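Local coordinates for naphthalene dioxygenase large subunit (PDB 2B1X), which forms the large subunit of a Rieske-type ring-hydroxylating dioxygenase, holding an Fe2/S2 cluster in one domain and a separate iron ion in its catalytic domain, at residues G43-F48 and V298-S303; R196-A201 and H327-D332. All coordinates share one frame; numbering follows the deposited sequence.

Contact 1 of 2, residues G43-F48 and V298-S303; sequences GHAWVF and VFPNLS
Phe48 and Leu302 meet obliquely. Both carry CG anti to the backbone N (chi1 173° and 166°), and Leu302 straddles the base of the phenyl group: Leu302 CD2 lies 4.0 Å from Phe48 CB, while Leu302 CD1 approaches CG and CD2 of the Phe48 ring at a slant. At the other end of the contact Ala45 CB rests alongside the ring of Pro300, 3.8 Å from Pro300 CD, which also packs 3.4 Å from Trp46 O. A cis peptide precedes this proline, within the tight turn of the β-hairpin joining strands 293-298 and 302-309. The turn packs against the residues leading into strand 47-51, with Tyr169 of helix 166-170 touching both Ala45 and Pro300. Between these apolar ends lie two waters. One can donate to Trp46 O or Phe299 O, though more acceptors surround it than it has protons; the other takes the N-H of Phe48 (Phe48 N to water 2.8 Å) and donates to Asn301 OD1 (also 2.8 Å). Asn301 ND2 bonds to Trp326 O, so both ends of the amide are held and its rotation is fixed. With no direct hydrogen bond between the segments, the Rieske and catalytic regions meet here through apolar packing and water-mediated polar contacts, the Phe48-Asn301 bridge being the clear one.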
loop_
_atom_site.group_PDB
_atom_site.type_symbol
_atom_site.label_atom_id
_atom_site.label_comp_id
_atom_site.label_asym_id
_atom_site.label_seq_id
_atom_site.Cartn_x
_atom_site.Cartn_y
_atom_site.Cartn_z
ATOM N N GLY A 43 22.719 1.156 -14.565
ATOM C CA GLY A 43 24.062 1.350 -14.066
ATOM C C GLY A 43 25.125 1.559 -15.137
ATOM O O GLY A 43 26.281 1.838 -14.804
ATOM N N HIS A 44 24.750 1.473 -16.418
ATOM C CA HIS A 44 25.738 1.650 -17.477
ATOM C C HIS A 44 25.377 2.716 -18.508
ATOM O O HIS A 44 26.225 3.482 -18.917
ATOM C CB HIS A 44 26.021 0.311 -18.147
ATOM C CG HIS A 44 26.804 -0.619 -17.279
ATOM N ND1 HIS A 44 26.211 -1.464 -16.359
ATOM C CD2 HIS A 44 28.138 -0.806 -17.158
ATOM C CE1 HIS A 44 27.150 -2.138 -15.717
ATOM N NE2 HIS A 44 28.328 -1.766 -16.193
ATOM N N ALA A 45 24.110 2.779 -18.896
ATOM C CA ALA A 45 23.663 3.645 -19.968
ATOM C C ALA A 45 23.691 5.103 -19.562
ATOM O O ALA A 45 23.796 5.420 -18.380
ATOM C CB ALA A 45 22.248 3.254 -20.390
ATOM N N TRP A 46 23.630 5.992 -20.555
ATOM C CA TRP A 46 23.510 7.416 -20.298
ATOM C C TRP A 46 22.019 7.711 -20.130
ATOM O O TRP A 46 21.225 7.407 -21.028
ATOM C CB TRP A 46 24.057 8.227 -21.477
ATOM C CG TRP A 46 25.544 8.305 -21.528
ATOM C CD1 TRP A 46 26.382 7.471 -22.199
ATOM C CD2 TRP A 46 26.375 9.237 -20.834
ATOM N NE1 TRP A 46 27.694 7.841 -21.997
ATOM C CE2 TRP A 46 27.714 8.934 -21.169
ATOM C CE3 TRP A 46 26.122 10.331 -19.985
ATOM C CZ2 TRP A 46 28.795 9.685 -20.695
ATOM C CZ3 TRP A 46 27.187 11.066 -19.508
ATOM C CH2 TRP A 46 28.510 10.742 -19.858
ATOM N N VAL A 47 21.671 8.376 -19.033
ATOM C CA VAL A 47 20.277 8.662 -18.667
ATOM C C VAL A 47 20.044 10.185 -18.578
ATOM O O VAL A 47 20.856 10.913 -18.017
ATOM C CB VAL A 47 19.956 8.033 -17.301
ATOM C CG1 VAL A 47 18.525 8.415 -16.826
ATOM C CG2 VAL A 47 20.229 6.497 -17.338
ATOM N N PHE A 48 18.949 10.658 -19.179
ATOM C CA PHE A 48 18.651 12.078 -19.182
ATOM C C PHE A 48 18.240 12.531 -17.760
ATOM O O PHE A 48 17.437 11.861 -17.075
ATOM C CB PHE A 48 17.528 12.389 -20.186
ATOM C CG PHE A 48 17.055 13.821 -20.128
ATOM C CD1 PHE A 48 17.777 14.836 -20.736
ATOM C CD2 PHE A 48 15.894 14.144 -19.434
ATOM C CE1 PHE A 48 17.348 16.178 -20.656
ATOM C CE2 PHE A 48 15.463 15.450 -19.325
ATOM C CZ PHE A 48 16.175 16.487 -19.960
ATOM N N VAL A 298 15.615 8.106 -27.076
ATOM C CA VAL A 298 17.028 7.996 -26.767
ATOM C C VAL A 298 17.224 6.893 -25.698
ATOM O O VAL A 298 16.843 7.045 -24.534
ATOM C CB VAL A 298 17.594 9.342 -26.241
ATOM C CG1 VAL A 298 19.091 9.239 -26.037
ATOM C CG2 VAL A 298 17.261 10.468 -27.232
ATOM N N PHE A 299 17.796 5.775 -26.095
ATOM C CA PHE A 299 17.951 4.664 -25.158
ATOM C C PHE A 299 18.669 5.111 -23.886
ATOM O O PHE A 299 19.644 5.855 -23.970
ATOM C CB PHE A 299 18.755 3.546 -25.800
ATOM C CG PHE A 299 18.741 2.293 -25.019
ATOM C CD1 PHE A 299 17.813 1.286 -25.305
ATOM C CD2 PHE A 299 19.675 2.094 -24.002
ATOM C CE1 PHE A 299 17.796 0.101 -24.568
ATOM C CE2 PHE A 299 19.659 0.900 -23.227
ATOM C CZ PHE A 299 18.722 -0.085 -23.516
ATOM N N PRO A 300 18.229 4.655 -22.714
ATOM C CA PRO A 300 17.044 3.789 -22.560
ATOM C C PRO A 300 15.668 4.468 -22.517
ATOM O O PRO A 300 14.749 3.934 -23.169
ATOM C CB PRO A 300 17.300 3.065 -21.228
ATOM C CG PRO A 300 18.231 4.034 -20.443
ATOM C CD PRO A 300 18.931 4.906 -21.433
ATOM N N ASN A 301 15.503 5.558 -21.770
ATOM C CA ASN A 301 14.148 5.909 -21.293
ATOM C C ASN A 301 13.803 7.395 -21.464
ATOM O O ASN A 301 12.967 7.921 -20.739
ATOM C CB ASN A 301 13.955 5.480 -19.823
ATOM C CG ASN A 301 14.785 6.331 -18.846
ATOM O OD1 ASN A 301 15.844 6.828 -19.207
ATOM N ND2 ASN A 301 14.288 6.522 -17.628
ATOM N N LEU A 302 14.449 8.069 -22.418
ATOM C CA LEU A 302 14.081 9.431 -22.781
ATOM C C LEU A 302 13.383 9.385 -24.130
ATOM O O LEU A 302 13.975 8.919 -25.108
ATOM C CB LEU A 302 15.318 10.358 -22.885
ATOM C CG LEU A 302 15.045 11.722 -23.607
ATOM C CD1 LEU A 302 14.136 12.568 -22.732
ATOM C CD2 LEU A 302 16.313 12.470 -23.948
ATOM N N SER A 303 12.141 9.870 -24.197
ATOM C CA SER A 303 11.441 9.912 -25.481
ATOM C C SER A 303 11.113 11.360 -25.859
ATOM O O SER A 303 11.033 12.232 -24.992
ATOM C CB SER A 303 10.156 9.065 -25.475
ATOM O OG SER A 303 10.416 7.671 -25.258
HETATM O O HOH W 1 18.721 8.200 -22.467
HETATM O O HOH W 2 17.090 9.009 -20.522
#

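Contact 2 of 2, residues R196-A201 and H327-D332; sequences RWVIDA and HPLGPD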
loop_
_atom_site.group_PDB
_atom_site.type_symbol
_atom_site.label_atom_id
_atom_site.label_comp_id
_atom_site.label_asym_id
_atom_site.label_seq_id
_atom_site.Cartn_x
_atom_site.Cartn_y
_atom_site.Cartn_z
ATOM N N ARG A 196 4.822 15.311 -13.216
ATOM C CA ARG A 196 5.282 14.023 -12.696
ATOM C C ARG A 196 4.138 13.227 -12.082
ATOM O O ARG A 196 3.433 13.701 -11.189
ATOM C CB ARG A 196 6.379 14.249 -11.669
ATOM C CG ARG A 196 7.623 14.956 -12.277
ATOM C CD ARG A 196 8.672 15.340 -11.260
ATOM N NE ARG A 196 9.054 14.212 -10.391
ATOM C CZ ARG A 196 9.964 14.271 -9.409
ATOM N NH1 ARG A 196 10.589 15.418 -9.117
ATOM N NH2 ARG A 196 10.221 13.183 -8.681
ATOM N N TRP A 197 3.917 12.021 -12.573
ATOM C CA TRP A 197 2.841 11.196 -12.017
ATOM C C TRP A 197 3.230 9.735 -12.198
ATOM O O TRP A 197 4.132 9.437 -13.003
ATOM C CB TRP A 197 1.472 11.543 -12.656
ATOM C CG TRP A 197 1.256 11.015 -14.076
ATOM C CD1 TRP A 197 0.520 9.907 -14.445
ATOM C CD2 TRP A 197 1.753 11.575 -15.300
ATOM N NE1 TRP A 197 0.535 9.753 -15.813
ATOM C CE2 TRP A 197 1.300 10.749 -16.362
ATOM C CE3 TRP A 197 2.562 12.669 -15.611
ATOM C CZ2 TRP A 197 1.605 11.008 -17.715
ATOM C CZ3 TRP A 197 2.860 12.929 -16.974
ATOM C CH2 TRP A 197 2.381 12.103 -17.984
ATOM N N VAL A 198 2.537 8.850 -11.475
ATOM C CA VAL A 198 2.839 7.413 -11.422
ATOM C C VAL A 198 1.865 6.565 -12.258
ATOM O O VAL A 198 0.654 6.713 -12.136
ATOM C CB VAL A 198 2.815 6.940 -9.963
ATOM C CG1 VAL A 198 2.977 5.400 -9.856
ATOM C CG2 VAL A 198 3.897 7.676 -9.174
ATOM N N ILE A 199 2.401 5.697 -13.120
ATOM C CA ILE A 199 1.580 4.815 -13.950
ATOM C C ILE A 199 2.004 3.406 -13.516
ATOM O O ILE A 199 3.201 3.111 -13.457
ATOM C CB ILE A 199 1.831 5.029 -15.495
ATOM C CG1 ILE A 199 1.387 6.426 -15.976
ATOM C CG2 ILE A 199 1.041 3.991 -16.321
ATOM C CD1 ILE A 199 1.703 6.659 -17.501
ATOM N N ASP A 200 1.034 2.542 -13.218
ATOM C CA ASP A 200 1.325 1.146 -12.905
ATOM C C ASP A 200 1.628 0.341 -14.186
ATOM O O ASP A 200 0.879 -0.569 -14.545
ATOM C CB ASP A 200 0.192 0.527 -12.046
ATOM C CG ASP A 200 -1.228 0.889 -12.558
ATOM O OD1 ASP A 200 -1.396 1.914 -13.278
ATOM O OD2 ASP A 200 -2.234 0.184 -12.268
ATOM N N ALA A 201 2.724 0.710 -14.891
ATOM C CA ALA A 201 3.197 0.007 -16.084
ATOM C C ALA A 201 4.721 -0.082 -16.055
ATOM O O ALA A 201 5.407 0.719 -15.391
ATOM C CB ALA A 201 2.761 0.774 -17.352
ATOM N N HIS A 327 10.464 6.939 -16.000
ATOM C CA HIS A 327 11.336 6.626 -14.866
ATOM C C HIS A 327 11.001 5.279 -14.187
ATOM O O HIS A 327 9.897 5.094 -13.710
ATOM C CB HIS A 327 11.361 7.767 -13.836
ATOM C CG HIS A 327 12.363 7.536 -12.771
ATOM N ND1 HIS A 327 12.006 7.319 -11.453
ATOM C CD2 HIS A 327 13.707 7.390 -12.837
ATOM C CE1 HIS A 327 13.098 7.094 -10.744
ATOM N NE2 HIS A 327 14.136 7.104 -11.564
ATOM N N PRO A 328 11.950 4.345 -14.119
ATOM C CA PRO A 328 11.665 3.025 -13.530
ATOM C C PRO A 328 11.502 2.986 -11.988
ATOM O O PRO A 328 12.441 3.317 -11.207
ATOM C CB PRO A 328 12.890 2.184 -13.938
ATOM C CG PRO A 328 14.006 3.171 -13.990
ATOM C CD PRO A 328 13.355 4.453 -14.588
ATOM N N LEU A 329 10.341 2.516 -11.551
ATOM C CA LEU A 329 10.037 2.470 -10.113
ATOM C C LEU A 329 10.005 1.003 -9.644
ATOM O O LEU A 329 10.317 0.702 -8.495
ATOM C CB LEU A 329 8.701 3.160 -9.838
ATOM C CG LEU A 329 8.675 4.685 -9.822
ATOM C CD1 LEU A 329 7.273 5.175 -9.427
ATOM C CD2 LEU A 329 9.742 5.227 -8.839
ATOM N N GLY A 330 9.606 0.098 -10.538
ATOM C CA GLY A 330 9.602 -1.338 -10.237
ATOM C C GLY A 330 9.200 -2.058 -11.529
ATOM O O GLY A 330 9.028 -1.387 -12.591
ATOM N N PRO A 331 9.087 -3.384 -11.469
ATOM C CA PRO A 331 8.733 -4.181 -12.657
ATOM C C PRO A 331 7.394 -3.704 -13.236
ATOM O O PRO A 331 7.171 -3.744 -14.487
ATOM C CB PRO A 331 8.596 -5.605 -12.108
ATOM C CG PRO A 331 8.459 -5.422 -10.594
ATOM C CD PRO A 331 9.274 -4.214 -10.253
ATOM N N ASP A 332 6.522 -3.212 -12.346
ATOM C CA ASP A 332 5.173 -2.900 -12.774
ATOM C C ASP A 332 4.764 -1.468 -12.494
ATOM O O ASP A 332 3.570 -1.167 -12.407
ATOM C CB ASP A 332 4.166 -3.879 -12.148
ATOM C CG ASP A 332 4.248 -3.904 -10.670
ATOM O OD1 ASP A 332 5.016 -3.085 -10.087
ATOM O OD2 ASP A 332 3.605 -4.757 -10.011
#
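Leu329 leaves its strand with CG beside the backbone N (chi1 -78°) and continues extended (chi2 -176°), which carries CD1 out to Val198; there CG2, set anti to the carbonyl carbon by a chi1 of 174°, receives it at 4.2 Å. The two belong to the large antiparallel sheet of the catalytic domain, which is related to the Bet v 1-like, helix-grip proteins. Strands 188-199 and 318-330 are not neighbours in it: strand 333-343 runs between them, and the methyl contact reaches across, with Val198 also packing on Lys333. Leu329 and Gly330 form a classic β-bulge opposite Lys333, just before the hairpin turns through Pro331 and Asp332. On the other segment, Asp200 centres an inverse γ-turn, closed by a weak Ala201 N to Ile199 O bond of 2.8 Å. Its carboxylate makes a salt bridge through OD1 to Arg377 of helix 369-382. Farther back, Val198 packs on Thr162 of a small subunit, and Arg196 NH2 forms a salt bridge with Asp127 of a second small subunit. The γ-turn meets the hairpin turn at one carbonyl: Asp332 O lies 3.0 Å from Asp200 C and 3.8 Å from Asp200 CB.

The two contacts lie 16 Å apart, centre to centre, and both reach the large sheet, contact 1 through residues 298-303 only; strands 302-309 and 318-330 are consecutive in the chain and adjacent in the sheet. They touch directly: Asn301 ND2 of contact 1 packs 3.8 Å from Pro328 CD of contact 2 and 4.0 Å from His327 CA. Contact 1 joins the Rieske region to the sheet, whereas in contact 2 Arg196 and Val198 make backbone hydrogen bonds to a small subunit. The surroundings of contact 2 reach toward the iron site without touching it: the Ile199 side chain lies about 11 Å from the iron ion and packs on Ala373, adjacent in sequence to Asp372, which binds the metal with His216 and His221. Arg377, partner of Asp200, belongs to that same helix, 369-382.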